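Side-chain contacts in Hsp70/Hsp90 co-chaperone CNS1 (Saccharomyces cerevisiae, PDB 6HFM), which acts as an Hsp90 and Hsp70 co-chaperone, stimulates the ATPase of the Hsp70 SSA1, and is represented here by its C-terminal wheel domain: residues Thr14-Thr19 and Val67-Thr72; Leu102-Thr107 and Leu112-Lys117; His122-Leu125 and Asp131-Leu134. All coordinates share one frame; numbering follows the deposited sequence.

Contact 1: residues Thr14-Thr19 and Val67-Thr72; sequences TLRNIT and VSELTT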
loop_
_atom_site.group_PDB
_atom_site.type_symbol
_atom_site.label_atom_id
_atom_site.label_comp_id
_atom_site.label_asym_id
_atom_site.label_seq_id
_atom_site.Cartn_x
_atom_site.Cartn_y
_atom_site.Cartn_z
ATOM N N THR A 14 -14.297 5.954 -8.549
ATOM C CA THR A 14 -14.998 7.007 -7.811
ATOM C C THR A 14 -16.109 6.410 -6.936
ATOM O O THR A 14 -16.337 6.869 -5.819
ATOM C CB THR A 14 -15.571 8.088 -8.756
ATOM O OG1 THR A 14 -14.534 8.563 -9.625
ATOM C CG2 THR A 14 -16.129 9.266 -7.965
ATOM N N LEU A 15 -16.788 5.375 -7.437
ATOM C CA LEU A 15 -17.793 4.662 -6.633
ATOM C C LEU A 15 -17.169 4.084 -5.364
ATOM O O LEU A 15 -17.770 4.124 -4.294
ATOM C CB LEU A 15 -18.439 3.530 -7.439
ATOM C CG LEU A 15 -19.484 2.682 -6.704
ATOM C CD1 LEU A 15 -20.740 3.495 -6.418
ATOM C CD2 LEU A 15 -19.812 1.439 -7.511
ATOM N N ARG A 16 -15.952 3.562 -5.504
ATOM C CA ARG A 16 -15.178 3.008 -4.389
ATOM C C ARG A 16 -14.524 4.071 -3.475
ATOM O O ARG A 16 -13.802 3.711 -2.542
ATOM C CB ARG A 16 -14.095 2.075 -4.945
ATOM C CG ARG A 16 -14.609 0.767 -5.540
ATOM C CD ARG A 16 -13.511 0.093 -6.336
ATOM N NE ARG A 16 -13.786 -1.294 -6.706
ATOM C CZ ARG A 16 -14.585 -1.691 -7.695
ATOM N NH1 ARG A 16 -15.290 -0.814 -8.411
ATOM N NH2 ARG A 16 -14.717 -2.998 -7.940
ATOM N N ASN A 17 -14.759 5.357 -3.760
ATOM C CA ASN A 17 -14.243 6.489 -2.979
ATOM C C ASN A 17 -12.712 6.488 -2.856
ATOM O O ASN A 17 -12.168 6.894 -1.832
ATOM C CB ASN A 17 -14.904 6.525 -1.594
ATOM C CG ASN A 17 -14.741 7.869 -0.900
ATOM O OD1 ASN A 17 -14.730 8.915 -1.548
ATOM N ND2 ASN A 17 -14.600 7.841 0.421
ATOM N N ILE A 18 -12.030 6.063 -3.919
ATOM C CA ILE A 18 -10.562 5.945 -3.897
ATOM C C ILE A 18 -9.919 7.314 -4.146
ATOM O O ILE A 18 -10.227 7.996 -5.133
ATOM C CB ILE A 18 -10.045 4.913 -4.928
ATOM C CG1 ILE A 18 -10.478 3.506 -4.514
ATOM C CG2 ILE A 18 -8.516 4.952 -5.046
ATOM C CD1 ILE A 18 -10.358 2.467 -5.605
ATOM N N THR A 19 -9.036 7.704 -3.237
ATOM C CA THR A 19 -8.193 8.884 -3.402
ATOM C C THR A 19 -6.876 8.432 -4.044
ATOM O O THR A 19 -6.273 7.476 -3.575
ATOM C CB THR A 19 -7.897 9.515 -2.024
ATOM O OG1 THR A 19 -9.130 9.791 -1.347
ATOM C CG2 THR A 19 -7.093 10.800 -2.156
ATOM N N VAL A 67 -2.358 -7.071 -6.846
ATOM C CA VAL A 67 -3.029 -7.359 -5.582
ATOM C C VAL A 67 -4.503 -7.016 -5.757
ATOM O O VAL A 67 -4.833 -5.889 -6.113
ATOM C CB VAL A 67 -2.449 -6.504 -4.429
ATOM C CG1 VAL A 67 -3.200 -6.753 -3.124
ATOM C CG2 VAL A 67 -0.961 -6.792 -4.248
ATOM N N SER A 68 -5.383 -7.984 -5.502
ATOM C CA SER A 68 -6.824 -7.729 -5.535
ATOM C C SER A 68 -7.257 -6.897 -4.336
ATOM O O SER A 68 -6.779 -7.109 -3.224
ATOM C CB SER A 68 -7.616 -9.039 -5.515
ATOM O OG SER A 68 -8.991 -8.781 -5.274
ATOM N N GLU A 69 -8.214 -5.993 -4.564
ATOM C CA GLU A 69 -8.837 -5.212 -3.484
ATOM C C GLU A 69 -9.496 -6.065 -2.384
ATOM O O GLU A 69 -9.667 -5.595 -1.267
ATOM C CB GLU A 69 -9.886 -4.253 -4.056
ATOM C CG GLU A 69 -11.123 -4.945 -4.610
ATOM C CD GLU A 69 -12.108 -3.998 -5.250
ATOM O OE1 GLU A 69 -12.103 -2.791 -4.928
ATOM O OE2 GLU A 69 -12.895 -4.470 -6.103
ATOM N N LEU A 70 -9.899 -7.294 -2.713
ATOM C CA LEU A 70 -10.485 -8.204 -1.719
ATOM C C LEU A 70 -9.454 -8.924 -0.841
ATOM O O LEU A 70 -9.832 -9.627 0.102
ATOM C CB LEU A 70 -11.392 -9.230 -2.407
ATOM C CG LEU A 70 -12.577 -8.668 -3.199
ATOM C CD1 LEU A 70 -13.390 -9.825 -3.752
ATOM C CD2 LEU A 70 -13.462 -7.763 -2.355
ATOM N N THR A 71 -8.167 -8.764 -1.150
ATOM C CA THR A 71 -7.083 -9.271 -0.304
ATOM C C THR A 71 -7.082 -8.535 1.042
ATOM O O THR A 71 -7.240 -7.308 1.078
ATOM C CB THR A 71 -5.712 -9.056 -0.982
ATOM O OG1 THR A 71 -5.740 -9.562 -2.319
ATOM C CG2 THR A 71 -4.597 -9.763 -0.222
ATOM N N THR A 72 -6.908 -9.273 2.140
ATOM C CA THR A 72 -6.749 -8.644 3.453
ATOM C C THR A 72 -5.296 -8.252 3.694
ATOM O O THR A 72 -4.380 -8.772 3.060
ATOM C CB THR A 72 -7.202 -9.540 4.623
ATOM O OG1 THR A 72 -6.383 -10.715 4.684
ATOM C CG2 THR A 72 -8.679 -9.916 4.472
#

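Contact 2: residues Leu102-Thr107 and Leu112-Lys117; sequences LVFMET and LIKAGK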
loop_
_atom_site.group_PDB
_atom_site.type_symbol
_atom_site.label_atom_id
_atom_site.label_comp_id
_atom_site.label_asym_id
_atom_site.label_seq_id
_atom_site.Cartn_x
_atom_site.Cartn_y
_atom_site.Cartn_z
ATOM N N LEU A 102 3.736 -4.778 12.474
ATOM C CA LEU A 102 2.562 -3.941 12.223
ATOM C C LEU A 102 2.652 -3.417 10.796
ATOM O O LEU A 102 3.738 -3.362 10.211
ATOM C CB LEU A 102 2.503 -2.781 13.216
ATOM C CG LEU A 102 2.400 -3.146 14.699
ATOM C CD1 LEU A 102 2.334 -1.875 15.531
ATOM C CD2 LEU A 102 1.214 -4.048 14.987
ATOM N N VAL A 103 1.496 -3.050 10.240
ATOM C CA VAL A 103 1.407 -2.508 8.884
ATOM C C VAL A 103 0.884 -1.075 8.985
ATOM O O VAL A 103 -0.144 -0.830 9.619
ATOM C CB VAL A 103 0.470 -3.337 7.984
ATOM C CG1 VAL A 103 0.486 -2.813 6.552
ATOM C CG2 VAL A 103 0.864 -4.811 8.004
ATOM N N PHE A 104 1.603 -0.145 8.357
ATOM C CA PHE A 104 1.231 1.266 8.316
ATOM C C PHE A 104 1.014 1.733 6.882
ATOM O O PHE A 104 1.621 1.213 5.944
ATOM C CB PHE A 104 2.285 2.133 9.012
ATOM C CG PHE A 104 2.472 1.796 10.461
ATOM C CD1 PHE A 104 1.659 2.364 11.429
ATOM C CD2 PHE A 104 3.441 0.882 10.855
ATOM C CE1 PHE A 104 1.810 2.039 12.765
ATOM C CE2 PHE A 104 3.604 0.555 12.192
ATOM C CZ PHE A 104 2.784 1.135 13.150
ATOM N N MET A 105 0.104 2.692 6.724
ATOM C CA MET A 105 -0.150 3.339 5.444
ATOM C C MET A 105 -0.232 4.843 5.648
ATOM O O MET A 105 -0.665 5.311 6.704
ATOM C CB MET A 105 -1.448 2.815 4.827
ATOM C CG MET A 105 -1.382 1.325 4.503
ATOM S SD MET A 105 -2.894 0.594 3.836
ATOM C CE MET A 105 -2.823 1.194 2.156
ATOM N N GLU A 106 0.197 5.585 4.632
ATOM C CA GLU A 106 0.167 7.041 4.662
ATOM C C GLU A 106 -1.256 7.539 4.393
ATOM O O GLU A 106 -1.970 6.970 3.561
ATOM C CB GLU A 106 1.145 7.601 3.629
ATOM C CG GLU A 106 1.325 9.111 3.662
ATOM C CD GLU A 106 2.363 9.620 2.669
ATOM O OE1 GLU A 106 3.269 8.848 2.267
ATOM O OE2 GLU A 106 2.288 10.813 2.306
ATOM N N THR A 107 -1.663 8.600 5.091
ATOM C CA THR A 107 -2.985 9.207 4.889
ATOM C C THR A 107 -2.882 10.431 3.979
ATOM O O THR A 107 -1.784 10.894 3.666
ATOM C CB THR A 107 -3.628 9.622 6.229
ATOM O OG1 THR A 107 -2.829 10.629 6.862
ATOM C CG2 THR A 107 -3.771 8.432 7.158
ATOM N N LEU A 112 0.423 8.795 9.365
ATOM C CA LEU A 112 0.408 7.335 9.269
ATOM C C LEU A 112 -0.742 6.722 10.057
ATOM O O LEU A 112 -1.066 7.177 11.148
ATOM C CB LEU A 112 1.714 6.755 9.807
ATOM C CG LEU A 112 2.987 7.061 9.027
ATOM C CD1 LEU A 112 4.193 6.681 9.871
ATOM C CD2 LEU A 112 2.999 6.329 7.700
ATOM N N ILE A 113 -1.342 5.670 9.500
ATOM C CA ILE A 113 -2.357 4.884 10.209
ATOM C C ILE A 113 -1.915 3.427 10.257
ATOM O O ILE A 113 -1.349 2.916 9.292
ATOM C CB ILE A 113 -3.760 5.022 9.564
ATOM C CG1 ILE A 113 -4.824 4.397 10.471
ATOM C CG2 ILE A 113 -3.819 4.416 8.161
ATOM C CD1 ILE A 113 -6.216 4.873 10.162
ATOM N N LYS A 114 -2.165 2.774 11.389
ATOM C CA LYS A 114 -1.998 1.332 11.510
ATOM C C LYS A 114 -3.154 0.660 10.757
ATOM O O LYS A 114 -4.319 0.883 11.082
ATOM C CB LYS A 114 -1.998 0.921 12.987
ATOM C CG LYS A 114 -1.538 -0.507 13.236
ATOM C CD LYS A 114 -1.604 -0.881 14.712
ATOM C CE LYS A 114 -3.032 -1.066 15.221
ATOM N NZ LYS A 114 -3.778 -2.159 14.533
ATOM N N ALA A 115 -2.823 -0.123 9.735
ATOM C CA ALA A 115 -3.813 -0.856 8.944
ATOM C C ALA A 115 -4.196 -2.150 9.648
ATOM O O ALA A 115 -3.342 -3.012 9.865
ATOM C CB ALA A 115 -3.265 -1.155 7.559
ATOM N N GLY A 116 -5.477 -2.282 9.999
ATOM C CA GLY A 116 -5.988 -3.490 10.652
ATOM C C GLY A 116 -5.758 -4.737 9.814
ATOM O O GLY A 116 -6.093 -4.757 8.629
ATOM N N LYS A 117 -5.184 -5.776 10.420
ATOM C CA LYS A 117 -4.790 -6.982 9.679
ATOM C C LYS A 117 -5.962 -7.753 9.058
ATOM O O LYS A 117 -5.796 -8.416 8.031
ATOM C CB LYS A 117 -3.935 -7.903 10.554
ATOM C CG LYS A 117 -2.557 -7.326 10.827
ATOM C CD LYS A 117 -1.696 -8.269 11.642
ATOM C CE LYS A 117 -0.281 -7.728 11.786
ATOM N NZ LYS A 117 0.470 -8.448 12.851
HETATM O O HOH W 1 -1.102 -3.740 11.387
#

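Contact 3: residues His122-Leu125 and Asp131-Leu134; sequences HDIL and DVPL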
loop_
_atom_site.group_PDB
_atom_site.type_symbol
_atom_site.label_atom_id
_atom_site.label_comp_id
_atom_site.label_asym_id
_atom_site.label_seq_id
_atom_site.Cartn_x
_atom_site.Cartn_y
_atom_site.Cartn_z
ATOM N N HIS A 122 -9.975 -2.934 -0.173
ATOM C CA HIS A 122 -11.219 -2.265 -0.584
ATOM C C HIS A 122 -11.785 -1.417 0.554
ATOM O O HIS A 122 -12.111 -0.246 0.357
ATOM C CB HIS A 122 -12.287 -3.286 -1.038
ATOM C CG HIS A 122 -13.636 -2.680 -1.298
ATOM N ND1 HIS A 122 -14.625 -2.632 -0.338
ATOM C CD2 HIS A 122 -14.152 -2.087 -2.399
ATOM C CE1 HIS A 122 -15.696 -2.042 -0.841
ATOM N NE2 HIS A 122 -15.435 -1.699 -2.089
ATOM N N ASP A 123 -11.917 -2.018 1.734
ATOM C CA ASP A 123 -12.509 -1.317 2.877
ATOM C C ASP A 123 -11.641 -0.164 3.385
ATOM O O ASP A 123 -12.170 0.889 3.736
ATOM C CB ASP A 123 -12.859 -2.301 4.002
ATOM C CG ASP A 123 -14.073 -3.182 3.664
ATOM O OD1 ASP A 123 -14.714 -2.987 2.604
ATOM O OD2 ASP A 123 -14.405 -4.064 4.476
ATOM N N ILE A 124 -10.318 -0.346 3.392
ATOM C CA ILE A 124 -9.396 0.730 3.795
ATOM C C ILE A 124 -9.476 1.935 2.852
ATOM O O ILE A 124 -9.552 3.074 3.306
ATOM C CB ILE A 124 -7.940 0.215 3.901
ATOM C CG1 ILE A 124 -7.823 -0.753 5.082
ATOM C CG2 ILE A 124 -6.941 1.368 4.062
ATOM C CD1 ILE A 124 -6.565 -1.593 5.073
ATOM N N LEU A 125 -9.472 1.679 1.548
ATOM C CA LEU A 125 -9.503 2.762 0.555
ATOM C C LEU A 125 -10.873 3.447 0.441
ATOM O O LEU A 125 -10.935 4.594 -0.004
ATOM C CB LEU A 125 -9.061 2.251 -0.828
ATOM C CG LEU A 125 -7.653 1.644 -0.975
ATOM C CD1 LEU A 125 -7.424 1.155 -2.399
ATOM C CD2 LEU A 125 -6.561 2.614 -0.572
ATOM N N ASP A 131 -8.725 8.969 5.520
ATOM C CA ASP A 131 -8.565 8.974 4.065
ATOM C C ASP A 131 -7.189 8.397 3.726
ATOM O O ASP A 131 -6.173 9.065 3.914
ATOM C CB ASP A 131 -8.719 10.412 3.536
ATOM C CG ASP A 131 -8.881 10.490 2.016
ATOM O OD1 ASP A 131 -8.804 9.456 1.315
ATOM O OD2 ASP A 131 -9.095 11.622 1.519
ATOM N N VAL A 132 -7.176 7.154 3.239
ATOM C CA VAL A 132 -5.943 6.414 2.933
ATOM C C VAL A 132 -5.843 6.264 1.407
ATOM O O VAL A 132 -6.597 5.471 0.827
ATOM C CB VAL A 132 -5.950 5.025 3.609
ATOM C CG1 VAL A 132 -4.719 4.209 3.230
ATOM C CG2 VAL A 132 -6.034 5.176 5.126
ATOM N N PRO A 133 -4.919 7.008 0.751
ATOM C CA PRO A 133 -4.866 6.966 -0.718
ATOM C C PRO A 133 -4.024 5.863 -1.354
ATOM O O PRO A 133 -3.138 5.280 -0.716
ATOM C CB PRO A 133 -4.248 8.333 -1.094
ATOM C CG PRO A 133 -4.148 9.109 0.164
ATOM C CD PRO A 133 -4.097 8.116 1.272
ATOM N N LEU A 134 -4.300 5.615 -2.634
ATOM C CA LEU A 134 -3.313 5.053 -3.542
ATOM C C LEU A 134 -2.276 6.135 -3.859
ATOM O O LEU A 134 -2.579 7.337 -3.843
ATOM C CB LEU A 134 -3.963 4.566 -4.842
ATOM C CG LEU A 134 -4.956 3.403 -4.770
ATOM C CD1 LEU A 134 -5.522 3.132 -6.156
ATOM C CD2 LEU A 134 -4.302 2.157 -4.206
HETATM O O HOH W 2 -9.722 5.871 2.655
HETATM O O HOH W 3 -8.736 6.072 -0.900
#

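Contact 1: residues Thr14-Thr19 and Val67-Thr72
Between Val67-Thr72 and Thr14-Thr19 the contact rests on one pair, Glu69 with Arg16, although their CA atoms lie 10.4 Å apart. Val67 and Ser68 finish strand 60-68, and Ser68 starts a type I beta turn that runs to Thr71. Its OG accepts from Leu70 N in an ST turn, and Gln46 also bonds to this hydroxyl. Glu69, just past the strand, starts its chain with chi1 69° and, extended at chi2 (-176°), carries the carboxylate across to Arg16. The salt bridge is side-on: Arg16 NE meets Glu69 OE1 at 2.9 Å and Arg16 NH2 meets Glu69 OE2 at 3.0 Å. Each oxygen uses its syn lone pair and lies in the guanidinium plane, and the guanidinium and carboxylate planes are inclined by only 10°. A bond from Arg16 NE to Glu69 OE2, at 3.4 Å, is weak. The bridge, between two buried residues, ties the end of helix 4-15 to the end of strand 60-68; Asn17, just past the helix, has positive phi in a Schellman motif and belongs to the magnesium site. Outside partners fix both groups further, Phe43 O and Ala12 O taking Arg16 NH1 and Leu47 N giving to Glu69 OE2. Thr71 closes the turn, its N at 3.0 Å and its OG1 at 2.8 Å from Ser68 O. Thr72 is the N-cap of helix 73-82, its OG1 bonded to Glu75 N.

Contact 2: residues Leu102-Thr107 and Leu112-Lys117
Strands 101-106 and 112-114 form an antiparallel beta hairpin of the wheel domain, in which Met105 and Ile113 are a hydrogen-bonded pair, while Phe104-Lys114 and Glu106-Leu112 are non-hydrogen-bonded ones. Met105 N reaches Ile113 O at 3.0 Å and Ile113 N reaches Met105 O at 2.9 Å. Ala115 N bonds to Val103 O. The side chains of Phe104, Glu106, Leu112 and Lys114 share one face. There Phe104 lays CD1 3.8 Å from Lys114 CA and CE1 4.0 Å from Lys114 CB; the ring meets the lysine base obliquely, and the lysine chain, bent at chi3 and chi4, leads its end away. The same ring packs on Ser149 and Ile153 of helix 146-155. An alanine at Phe104 would remove the ring and is likely to open a gap between the hairpin and that helix. Glu106 turns its carboxylate to Lys140, Arg164 and Arg165. Met105 and Ile113 occupy the opposite face. With chi1 -63° and chi2 177°, Met105 SD comes to 4.1 Å from Ala115 CB, and Ile113 CG2 lies 4.1 Å from Thr107 CG2. Beside the Ala115 N to Val103 O bond, one water accepts from Val103 N at 2.9 Å and donates to Ala115 O at 2.8 Å.

Contact 3: residues His122-Leu125 and Asp131-Leu134
Leu125, on the short helix 121-126, and Val132, in the loop that follows it, bring their CA atoms to 5.6 Å, the nearest backbone approach of the two segments, yet no direct hydrogen bond joins them. Two waters bridge the backbones instead. One accepts from Val132 N at 2.9 Å and probably donates to Ile124 O; the other donates to both Leu125 O and Val132 O, each 2.8 Å away. Ile124 O, Leu125 O, Val132 N and Val132 O thus find partners in solvent held within a buried contact. The side chains add apolar packing. With chi1 -60° and chi2 178° the two methyls of Leu125 fork, CD2 going to the Val132 carbonyl and CD1 to Leu134. CD2 presses on Val132 O at 3.2 Å, a tight approach for a methyl group, and CD1 meets Leu134 CD2 at 3.7 Å, with the two leucine side chains at about a right angle. Next to them, Ile124 points its CG2 branch at Val132, 3.7 Å from CG1, with Val132 CB almost as near, while the end of Ile124 leads away from the loop. Both Ile124 and Val132 also pack on Met105 of strand 101-106, and Leu125 and Leu134 both lie on Tyr49 of strand 47-55. The loop after helix 121-126 therefore packs back on that helix within the wheel domain, through water-bridged backbones and aliphatic side chains, next to the magnesium site to which Leu125 and Asn17 belong.

In the fold
Contacts 1 and 3 are buried, with centres about 7 Å apart, whereas contact 2 is only partly so, Lys114 being exposed. Their chemistry differs accordingly: contact 1 depends on a single buried ion pair and covers little area, contact 2 combines a backbone ladder with side chains on two faces, and contact 3 relies on aliphatic packing and bridging waters. Contacts 1 and 2 both reach the large mixed sheet. Contact 3 joins the other two: Thr19 OG1 meets Asp131 OD1 at 2.7 Å in a probable hydrogen bond, and Met105 CE lies 3.7 Å from Val132 CG1. The magnesium site is shared by contacts 1 and 3.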